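Local coordinates for secreted effector protein SopD (Salmonella typhimurium, PDB 5CPC) that alters host cell physiology as a secreted virulence effector, acting with SopB in membrane fission and macropinosome formation during invasion and contributing to replication in macrophages, at residues Lys102-Ala105 against Ser106-Phe110; His89-Pro93 against Ala94-Leu98; Leu274-Asp277 against Tyr278-His282. All coordinates share one frame; numbering follows the deposited sequence.

Interaction 1 of 3, residues Lys102-Ala105 against Ser106-Phe110; sequences KMDA and SQTQF
The Phe110 ring carries the end of Met103 on one face: methyl CE sits over the ring centre, 3.5 Å from the centroid, in a CH-pi contact. The sulfur lies obliquely, with Met103 SD 3.5 Å from Phe110 CE1, which makes this a Met-aromatic pair as well. Both side chains start from a non-hydrogen-bonded antiparallel pair and run side by side in the same direction; the bend at chi3 of Met103 (84°) turns CE over the ring. Arg144 of helix 141-160 touches both residues.

The carboxylate of Asp104 organises the turn that joins the strands. Its OD1 accepts two backbone N-H groups: Thr108 N approaches on the syn lone pair at 3.1 Å, while Gln109 N comes from above the carboxylate plane at 3.0 Å. Ser106 OG is modelled only 2.4 Å from Asp104 OD2, too short for the details of that bond to be trusted; Thr108 OG1 donates to Ser106 OG at 2.9 Å. Chi1 of 67° sets Asp104 CG between its own N and carbonyl carbon, from where the carboxylate faces the returning chain. A type I turn runs from Asp104 to Gln107, and Asp104 N bonds back to Gln109 O at 3.1 Å.

One carboxylate oxygen thus gathers two backbone N-H groups across the hairpin connection between strands 99-103 and 109-114, which would be expected to stabilise its negative charge.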
ATOM      1  N   LYS A 102      17.305  -4.013  -2.749  1.00 56.29           N
ATOM      2  CA  LYS A 102      17.576  -3.582  -1.388  1.00 58.49           C
ATOM      3  C   LYS A 102      17.536  -2.073  -1.288  1.00 59.40           C
ATOM      4  O   LYS A 102      17.216  -1.399  -2.287  1.00 59.12           O
ATOM      5  CB  LYS A 102      18.917  -4.131  -0.901  1.00 59.25           C
ATOM      6  CG  LYS A 102      19.887  -4.455  -1.989  1.00 63.60           C
ATOM      7  CD  LYS A 102      20.676  -5.737  -1.689  1.00 68.38           C
ATOM      8  CE  LYS A 102      19.747  -6.956  -1.722  1.00 70.12           C
ATOM      9  NZ  LYS A 102      20.468  -8.193  -2.171  1.00 76.30           N
ATOM     10  N   MET A 103      17.801  -1.560  -0.079  1.00 59.77           N
ATOM     11  CA  MET A 103      17.994  -0.124   0.177  1.00 60.49           C
ATOM     12  C   MET A 103      19.487   0.251   0.415  1.00 63.15           C
ATOM     13  O   MET A 103      20.314  -0.639   0.758  1.00 64.48           O
ATOM     14  CB  MET A 103      17.113   0.315   1.338  1.00 60.03           C
ATOM     15  CG  MET A 103      15.667   0.095   0.984  1.00 58.53           C
ATOM     16  SD  MET A 103      14.467   1.039   1.868  1.00 59.92           S
ATOM     17  CE  MET A 103      14.608   2.475   0.808  1.00 61.45           C
ATOM     18  N   ASP A 104      19.858   1.523   0.189  1.00 62.77           N
ATOM     19  CA  ASP A 104      21.205   2.023   0.630  1.00 63.92           C
ATOM     20  C   ASP A 104      21.141   2.205   2.154  1.00 63.77           C
ATOM     21  O   ASP A 104      20.040   2.205   2.740  1.00 61.71           O
ATOM     22  CB  ASP A 104      21.508   3.369   0.018  1.00 63.68           C
ATOM     23  CG  ASP A 104      20.573   4.433   0.547  1.00 64.04           C
ATOM     24  OD1 ASP A 104      19.331   4.200   0.607  1.00 61.83           O
ATOM     25  OD2 ASP A 104      21.078   5.472   0.978  1.00 67.66           O
ATOM     26  N   ALA A 105      22.300   2.396   2.783  1.00 66.10           N
ATOM     27  CA  ALA A 105      22.390   2.497   4.247  1.00 67.69           C
ATOM     28  C   ALA A 105      21.369   3.473   4.804  1.00 67.09           C
ATOM     29  O   ALA A 105      20.791   3.216   5.849  1.00 67.50           O
ATOM     30  CB  ALA A 105      23.833   2.855   4.695  1.00 69.47           C
ATOM     31  N   SER A 106      21.094   4.569   4.097  1.00 67.82           N
ATOM     32  CA  SER A 106      20.109   5.558   4.586  1.00 68.61           C
ATOM     33  C   SER A 106      18.646   5.102   4.420  1.00 68.24           C
ATOM     34  O   SER A 106      17.722   5.788   4.873  1.00 68.60           O
ATOM     35  CB  SER A 106      20.305   6.928   3.920  1.00 69.73           C
ATOM     36  OG  SER A 106      19.957   6.891   2.544  1.00 66.98           O
ATOM     37  N   GLN A 107      18.434   3.938   3.805  1.00 68.39           N
ATOM     38  CA  GLN A 107      17.070   3.471   3.451  1.00 68.03           C
ATOM     39  C   GLN A 107      16.214   4.608   2.857  1.00 67.04           C
ATOM     40  O   GLN A 107      15.087   4.855   3.297  1.00 67.47           O
ATOM     41  CB  GLN A 107      16.357   2.807   4.652  1.00 67.48           C
ATOM     42  CG  GLN A 107      17.247   1.863   5.497  1.00 71.74           C
ATOM     43  CD  GLN A 107      16.510   1.277   6.747  1.00 75.71           C
ATOM     44  OE1 GLN A 107      16.990   0.306   7.333  1.00 79.07           O
ATOM     45  NE2 GLN A 107      15.365   1.880   7.153  1.00 74.12           N
ATOM     46  N   THR A 108      16.764   5.309   1.872  1.00 67.42           N
ATOM     47  CA  THR A 108      16.021   6.353   1.158  1.00 66.19           C
ATOM     48  C   THR A 108      16.110   6.130  -0.370  1.00 64.95           C
ATOM     49  O   THR A 108      15.566   6.899  -1.180  1.00 64.95           O
ATOM     50  CB  THR A 108      16.515   7.774   1.538  1.00 67.53           C
ATOM     51  OG1 THR A 108      17.803   7.999   0.971  1.00 68.69           O
ATOM     52  CG2 THR A 108      16.606   7.933   3.073  1.00 68.11           C
ATOM     53  N   GLN A 109      16.855   5.092  -0.734  1.00 63.19           N
ATOM     54  CA  GLN A 109      17.025   4.685  -2.102  1.00 60.38           C
ATOM     55  C   GLN A 109      16.807   3.196  -2.160  1.00 57.65           C
ATOM     56  O   GLN A 109      17.343   2.451  -1.338  1.00 57.27           O
ATOM     57  CB  GLN A 109      18.415   5.012  -2.619  1.00 62.44           C
ATOM     58  CG  GLN A 109      18.684   6.510  -2.723  1.00 67.40           C
ATOM     59  CD  GLN A 109      19.191   6.885  -4.061  1.00 69.73           C
ATOM     60  OE1 GLN A 109      20.391   6.793  -4.334  1.00 75.15           O
ATOM     61  NE2 GLN A 109      18.298   7.300  -4.919  1.00 66.38           N
ATOM     62  N   PHE A 110      15.969   2.775  -3.096  1.00 54.32           N
ATOM     63  CA  PHE A 110      15.845   1.360  -3.445  1.00 52.55           C
ATOM     64  C   PHE A 110      16.842   1.130  -4.533  1.00 52.77           C
ATOM     65  O   PHE A 110      16.965   1.954  -5.431  1.00 54.40           O
ATOM     66  CB  PHE A 110      14.423   0.968  -3.877  1.00 49.12           C
ATOM     67  CG  PHE A 110      13.412   1.122  -2.791  1.00 48.60           C
ATOM     68  CD1 PHE A 110      13.262   0.139  -1.788  1.00 45.59           C
ATOM     69  CD2 PHE A 110      12.620   2.262  -2.727  1.00 45.45           C
ATOM     70  CE1 PHE A 110      12.310   0.286  -0.750  1.00 45.99           C
ATOM     71  CE2 PHE A 110      11.645   2.425  -1.713  1.00 42.79           C
ATOM     72  CZ  PHE A 110      11.476   1.449  -0.716  1.00 43.61           C
TER

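Interaction 2 of 3, residues His89-Pro93 against Ala94-Leu98; sequences HLACP and AHQDL
Gln96 reaches back along the chain to Ala91, its side chain running out straight beyond CG until the amide meets the backbone. NE2 donates to Ala91 O at 2.9 Å, with an N-H...O angle of 153°. The oxygen lies 17° out of the amide plane of Gln96, and the donor is tilted in turn from the carbonyl plane of Ala91, so the two flat groups meet somewhat askew. On the way there the aliphatic part of Gln96 passes close to the Cys92 carbonyl, with Gln96 CG 3.2 Å from Cys92 O. Chi1 of -70° sets CG beside the backbone N of Gln96, on the route to that carbonyl.

The bend lies in the connection between helix 76-90 and strand 99-103, where the chain leaves the helix and coils into a 3-10 segment that includes residues 96-98. Two weak backbone bonds of the i to i+3 kind mark the new coil: His95 N to Cys92 O, and the longer Gln96 N to Pro93 O at 3.5 Å.

Cys92 and His95 meet differently, through carbon. Cys92 CB stands at the edge of the imidazole, near its plane and 3.4 Å from His95 CD2, whereas SG sits obliquely, 5.0 Å from the ring centroid. Back toward the helix, Gln88 NE2 of helix 76-90 donates to Gln96 O.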
ATOM      1  N   HIS A  89      11.516 -11.781 -14.586  1.00 52.97           N
ATOM      2  CA  HIS A  89      10.669 -12.887 -15.074  1.00 54.17           C
ATOM      3  C   HIS A  89      11.205 -13.457 -16.379  1.00 53.17           C
ATOM      4  O   HIS A  89      10.899 -14.582 -16.741  1.00 52.48           O
ATOM      5  CB  HIS A  89       9.156 -12.482 -15.131  1.00 55.16           C
ATOM      6  CG  HIS A  89       8.259 -13.489 -15.814  1.00 63.29           C
ATOM      7  ND1 HIS A  89       7.247 -13.123 -16.688  1.00 70.82           N
ATOM      8  CD2 HIS A  89       8.234 -14.850 -15.770  1.00 70.85           C
ATOM      9  CE1 HIS A  89       6.638 -14.208 -17.150  1.00 72.09           C
ATOM     10  NE2 HIS A  89       7.218 -15.268 -16.608  1.00 74.52           N
ATOM     11  N   LEU A  90      12.044 -12.702 -17.077  1.00 53.09           N
ATOM     12  CA  LEU A  90      12.641 -13.214 -18.315  1.00 54.68           C
ATOM     13  C   LEU A  90      13.968 -13.972 -18.074  1.00 56.89           C
ATOM     14  O   LEU A  90      14.513 -14.596 -18.989  1.00 56.53           O
ATOM     15  CB  LEU A  90      12.876 -12.092 -19.339  1.00 54.03           C
ATOM     16  CG  LEU A  90      11.645 -11.323 -19.790  1.00 52.94           C
ATOM     17  CD1 LEU A  90      12.049  -9.951 -20.344  1.00 46.92           C
ATOM     18  CD2 LEU A  90      10.813 -12.164 -20.757  1.00 52.95           C
ATOM     19  N   ALA A  91      14.496 -13.912 -16.860  1.00 58.18           N
ATOM     20  CA  ALA A  91      15.820 -14.565 -16.626  1.00 61.28           C
ATOM     21  C   ALA A  91      15.648 -16.064 -16.389  1.00 63.05           C
ATOM     22  O   ALA A  91      14.593 -16.479 -15.924  1.00 62.24           O
ATOM     23  CB  ALA A  91      16.544 -13.895 -15.478  1.00 60.51           C
ATOM     24  N   CYS A  92      16.656 -16.883 -16.713  1.00 66.58           N
ATOM     25  CA  CYS A  92      16.547 -18.327 -16.390  1.00 70.50           C
ATOM     26  C   CYS A  92      16.039 -18.550 -14.948  1.00 70.90           C
ATOM     27  O   CYS A  92      16.370 -17.781 -14.026  1.00 70.19           O
ATOM     28  CB  CYS A  92      17.854 -19.082 -16.682  1.00 73.15           C
ATOM     29  SG  CYS A  92      18.495 -18.712 -18.388  1.00 77.97           S
ATOM     30  N   PRO A  93      15.173 -19.556 -14.750  1.00 72.21           N
ATOM     31  CA  PRO A  93      14.607 -19.713 -13.415  1.00 73.11           C
ATOM     32  C   PRO A  93      15.634 -19.822 -12.290  1.00 75.19           C
ATOM     33  O   PRO A  93      15.352 -19.389 -11.177  1.00 75.32           O
ATOM     34  CB  PRO A  93      13.788 -21.004 -13.521  1.00 74.00           C
ATOM     35  CG  PRO A  93      13.417 -21.071 -14.935  1.00 73.52           C
ATOM     36  CD  PRO A  93      14.577 -20.489 -15.720  1.00 72.87           C
ATOM     37  N   ALA A  94      16.817 -20.363 -12.574  1.00 77.92           N
ATOM     38  CA  ALA A  94      17.856 -20.502 -11.530  1.00 80.22           C
ATOM     39  C   ALA A  94      18.679 -19.219 -11.258  1.00 79.87           C
ATOM     40  O   ALA A  94      19.264 -19.062 -10.184  1.00 80.77           O
ATOM     41  CB  ALA A  94      18.749 -21.691 -11.819  1.00 81.94           C
ATOM     42  N   HIS A  95      18.712 -18.299 -12.220  1.00 79.18           N
ATOM     43  CA  HIS A  95      19.254 -16.947 -11.976  1.00 78.64           C
ATOM     44  C   HIS A  95      18.304 -15.981 -11.226  1.00 76.44           C
ATOM     45  O   HIS A  95      18.708 -14.855 -10.924  1.00 76.53           O
ATOM     46  CB  HIS A  95      19.727 -16.283 -13.285  1.00 78.88           C
ATOM     47  CG  HIS A  95      20.744 -17.084 -14.058  1.00 83.26           C
ATOM     48  ND1 HIS A  95      22.089 -16.767 -14.085  1.00 86.21           N
ATOM     49  CD2 HIS A  95      20.607 -18.177 -14.850  1.00 85.85           C
ATOM     50  CE1 HIS A  95      22.733 -17.625 -14.859  1.00 85.41           C
ATOM     51  NE2 HIS A  95      21.858 -18.493 -15.333  1.00 85.15           N
ATOM     52  N   GLN A  96      17.069 -16.392 -10.909  1.00 74.26           N
ATOM     53  CA  GLN A  96      16.059 -15.403 -10.526  1.00 71.53           C
ATOM     54  C   GLN A  96      16.245 -14.830  -9.132  1.00 70.80           C
ATOM     55  O   GLN A  96      15.905 -13.662  -8.879  1.00 68.51           O
ATOM     56  CB  GLN A  96      14.626 -15.902 -10.777  1.00 71.57           C
ATOM     57  CG  GLN A  96      14.319 -15.998 -12.295  1.00 70.60           C
ATOM     58  CD  GLN A  96      12.847 -15.896 -12.635  1.00 73.64           C
ATOM     59  OE1 GLN A  96      12.019 -15.436 -11.818  1.00 72.17           O
ATOM     60  NE2 GLN A  96      12.508 -16.286 -13.876  1.00 72.23           N
ATOM     61  N   ASP A  97      16.826 -15.660  -8.262  1.00 70.34           N
ATOM     62  CA  ASP A  97      17.256 -15.283  -6.914  1.00 69.39           C
ATOM     63  C   ASP A  97      18.229 -14.097  -6.964  1.00 67.86           C
ATOM     64  O   ASP A  97      18.233 -13.257  -6.076  1.00 68.01           O
ATOM     65  CB  ASP A  97      17.929 -16.519  -6.187  1.00 71.23           C
ATOM     66  N   LEU A  98      19.031 -14.035  -8.024  1.00 66.67           N
ATOM     67  CA  LEU A  98      20.058 -13.010  -8.201  1.00 65.87           C
ATOM     68  C   LEU A  98      19.502 -11.580  -8.375  1.00 63.20           C
ATOM     69  O   LEU A  98      20.225 -10.602  -8.111  1.00 62.84           O
ATOM     70  CB  LEU A  98      20.978 -13.392  -9.376  1.00 67.26           C
ATOM     71  CG  LEU A  98      21.898 -14.631  -9.304  1.00 70.92           C
ATOM     72  CD1 LEU A  98      21.161 -15.945  -8.974  1.00 75.39           C
ATOM     73  CD2 LEU A  98      22.734 -14.808 -10.563  1.00 70.93           C
TER

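Interaction 3 of 3, residues Leu274-Asp277 against Tyr278-His282; sequences LNQD and YNDYH
Gln276 leaves the helix with CG anti to its backbone N (chi1 174°) and then bends at chi2 (70°), which swings its amide forward along the axis to Asp280, one turn on. There NE2 is almost equidistant from the two carboxylate oxygens, 3.2 Å from Asp280 OD1 and 3.3 Å from Asp280 OD2. The single bond assigned, to OD2, is weak, and the amide and carboxylate planes are turned 77° against each other, so the amide meets the acid steeply rather than flat against it.

Beneath this side-chain pair runs regular alpha-helical bonding. The i to i+4 bonds are Tyr278 N to Leu274 O, Asn279 N to Asn275 O, Asp280 N to Gln276 O at 2.8 Å and Tyr281 N to Asp277 O, also 2.8 Å. Gln276 and Asp280 are therefore joined twice, firmly by backbone and loosely by side chain. The side chain of Asn279 folds back against the preceding turn, its CG 3.3 Å from Asn275 O. Tyr278 CB rests 3.2 Å from Leu274 O, while its ring leads off to where His282 CE1 lies 3.3 Å above one face, offset toward the rim.

Residues 274-282 belong to the long helix 264-283. Leu274, Asn275 and Tyr278 touch Pro248 at the start of helix 248-256, and Tyr278 and Tyr281 both pack on Met245 of strand 240-245. Asp277 forms a salt bridge with Lys231, beside strand 232-237, and the Tyr281 hydroxyl bonds to Asp289 of helix 285-298.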
ATOM      1  N   LEU A 274      -0.578  11.321   8.382  1.00 55.22           N
ATOM      2  CA  LEU A 274      -0.406   9.933   8.777  1.00 53.28           C
ATOM      3  C   LEU A 274       0.818   9.732   9.668  1.00 53.95           C
ATOM      4  O   LEU A 274       0.757   8.960  10.684  1.00 52.68           O
ATOM      5  CB  LEU A 274      -0.358   9.029   7.564  1.00 51.75           C
ATOM      6  CG  LEU A 274      -1.558   9.096   6.635  1.00 49.46           C
ATOM      7  CD1 LEU A 274      -1.001   8.646   5.318  1.00 43.58           C
ATOM      8  CD2 LEU A 274      -2.720   8.158   7.118  1.00 48.11           C
ATOM      9  N   ASN A 275       1.905  10.457   9.343  1.00 53.82           N
ATOM     10  CA  ASN A 275       3.026  10.586  10.274  1.00 54.76           C
ATOM     11  C   ASN A 275       2.678  10.964  11.698  1.00 54.76           C
ATOM     12  O   ASN A 275       3.157  10.303  12.640  1.00 53.83           O
ATOM     13  CB  ASN A 275       4.147  11.478   9.736  1.00 56.15           C
ATOM     14  CG  ASN A 275       4.900  10.803   8.615  1.00 57.57           C
ATOM     15  OD1 ASN A 275       4.875   9.581   8.492  1.00 55.39           O
ATOM     16  ND2 ASN A 275       5.543  11.586   7.779  1.00 61.75           N
ATOM     17  N   GLN A 276       1.833  11.983  11.834  1.00 55.34           N
ATOM     18  CA  GLN A 276       1.501  12.552  13.122  1.00 57.55           C
ATOM     19  C   GLN A 276       0.742  11.531  13.979  1.00 55.76           C
ATOM     20  O   GLN A 276       1.109  11.258  15.121  1.00 55.32           O
ATOM     21  CB  GLN A 276       0.695  13.836  12.922  1.00 59.29           C
ATOM     22  CG  GLN A 276       0.168  14.460  14.227  1.00 65.84           C
ATOM     23  CD  GLN A 276       1.277  15.059  15.114  1.00 71.34           C
ATOM     24  OE1 GLN A 276       2.339  15.478  14.618  1.00 74.44           O
ATOM     25  NE2 GLN A 276       1.022  15.111  16.429  1.00 72.40           N
ATOM     26  N   ASP A 277      -0.292  10.923  13.404  1.00 54.64           N
ATOM     27  CA  ASP A 277      -1.034   9.875  14.074  1.00 53.03           C
ATOM     28  C   ASP A 277      -0.152   8.715  14.487  1.00 52.16           C
ATOM     29  O   ASP A 277      -0.244   8.168  15.614  1.00 52.04           O
ATOM     30  CB  ASP A 277      -2.038   9.328  13.121  1.00 53.44           C
ATOM     31  CG  ASP A 277      -3.266  10.217  12.958  1.00 57.65           C
ATOM     32  OD1 ASP A 277      -3.162  11.467  12.996  1.00 59.49           O
ATOM     33  OD2 ASP A 277      -4.355   9.618  12.743  1.00 62.68           O
ATOM     34  N   TYR A 278       0.696   8.313  13.565  1.00 50.70           N
ATOM     35  CA  TYR A 278       1.642   7.244  13.823  1.00 48.81           C
ATOM     36  C   TYR A 278       2.525   7.565  15.027  1.00 48.72           C
ATOM     37  O   TYR A 278       2.779   6.711  15.887  1.00 48.84           O
ATOM     38  CB  TYR A 278       2.510   7.042  12.571  1.00 47.30           C
ATOM     39  CG  TYR A 278       3.378   5.809  12.570  1.00 45.04           C
ATOM     40  CD1 TYR A 278       2.827   4.557  12.374  1.00 44.62           C
ATOM     41  CD2 TYR A 278       4.767   5.911  12.690  1.00 47.06           C
ATOM     42  CE1 TYR A 278       3.611   3.392  12.350  1.00 45.26           C
ATOM     43  CE2 TYR A 278       5.575   4.778  12.641  1.00 48.99           C
ATOM     44  CZ  TYR A 278       4.979   3.514  12.468  1.00 48.66           C
ATOM     45  OH  TYR A 278       5.745   2.374  12.388  1.00 53.22           O
ATOM     46  N   ASN A 279       3.036   8.778  15.054  1.00 49.15           N
ATOM     47  CA  ASN A 279       3.943   9.192  16.132  1.00 50.06           C
ATOM     48  C   ASN A 279       3.196   9.346  17.463  1.00 50.07           C
ATOM     49  O   ASN A 279       3.719   8.957  18.518  1.00 49.27           O
ATOM     50  CB  ASN A 279       4.726  10.474  15.748  1.00 52.35           C
ATOM     51  CG  ASN A 279       5.755  10.224  14.614  1.00 54.51           C
ATOM     52  OD1 ASN A 279       6.436   9.192  14.591  1.00 56.77           O
ATOM     53  ND2 ASN A 279       5.819  11.139  13.658  1.00 55.00           N
ATOM     54  N   ASP A 280       1.967   9.878  17.402  1.00 49.69           N
ATOM     55  CA  ASP A 280       1.139  10.016  18.612  1.00 50.33           C
ATOM     56  C   ASP A 280       0.899   8.644  19.153  1.00 48.81           C
ATOM     57  O   ASP A 280       1.014   8.430  20.355  1.00 49.91           O
ATOM     58  CB  ASP A 280      -0.222  10.676  18.319  1.00 50.47           C
ATOM     59  CG  ASP A 280      -0.122  12.192  18.118  1.00 56.92           C
ATOM     60  OD1 ASP A 280       0.887  12.780  18.580  1.00 60.01           O
ATOM     61  OD2 ASP A 280      -1.047  12.798  17.505  1.00 61.37           O
ATOM     62  N   TYR A 281       0.553   7.711  18.274  1.00 46.30           N
ATOM     63  CA  TYR A 281       0.174   6.386  18.732  1.00 45.81           C
ATOM     64  C   TYR A 281       1.392   5.782  19.511  1.00 47.15           C
ATOM     65  O   TYR A 281       1.264   5.354  20.656  1.00 45.99           O
ATOM     66  CB  TYR A 281      -0.309   5.502  17.524  1.00 43.03           C
ATOM     67  CG  TYR A 281      -0.254   4.078  17.880  1.00 43.16           C
ATOM     68  CD1 TYR A 281      -1.145   3.551  18.813  1.00 36.53           C
ATOM     69  CD2 TYR A 281       0.701   3.238  17.341  1.00 41.05           C
ATOM     70  CE1 TYR A 281      -1.092   2.241  19.178  1.00 39.11           C
ATOM     71  CE2 TYR A 281       0.784   1.898  17.760  1.00 43.17           C
ATOM     72  CZ  TYR A 281      -0.123   1.408  18.663  1.00 39.48           C
ATOM     73  OH  TYR A 281      -0.097   0.082  19.099  1.00 39.49           O
ATOM     74  N   HIS A 282       2.594   5.837  18.920  1.00 48.10           N
ATOM     75  CA  HIS A 282       3.768   5.322  19.609  1.00 50.01           C
ATOM     76  C   HIS A 282       4.173   6.068  20.864  1.00 50.11           C
ATOM     77  O   HIS A 282       4.678   5.461  21.824  1.00 49.85           O
ATOM     78  CB  HIS A 282       4.984   5.181  18.631  1.00 51.34           C
ATOM     79  CG  HIS A 282       4.783   4.091  17.633  1.00 55.73           C
ATOM     80  ND1 HIS A 282       4.603   4.333  16.290  1.00 56.99           N
ATOM     81  CD2 HIS A 282       4.565   2.761  17.807  1.00 59.37           C
ATOM     82  CE1 HIS A 282       4.379   3.190  15.666  1.00 57.51           C
ATOM     83  NE2 HIS A 282       4.346   2.220  16.563  1.00 57.39           N
TER

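From the N terminus, interaction 2 comes first, closing the bend in the connection from helix 76-90 to strand 99-103. That strand leads directly into interaction 1, which closes the hairpin connection to strand 109-114 in the three-stranded antiparallel sheet; the centres of these two contacts are about 23 Å apart. Much later in the sequence, interaction 3 spans consecutive turns inside helix 264-283, beside the hairpin of strands 232-237 and 240-245. The three follow in series, none nested or crossed. Interactions 2 and 3 lie on opposite sides of the chain's centre, about 40 Å between centres, and interactions 1 and 3 approach to about 11 Å between nearest atoms without touching.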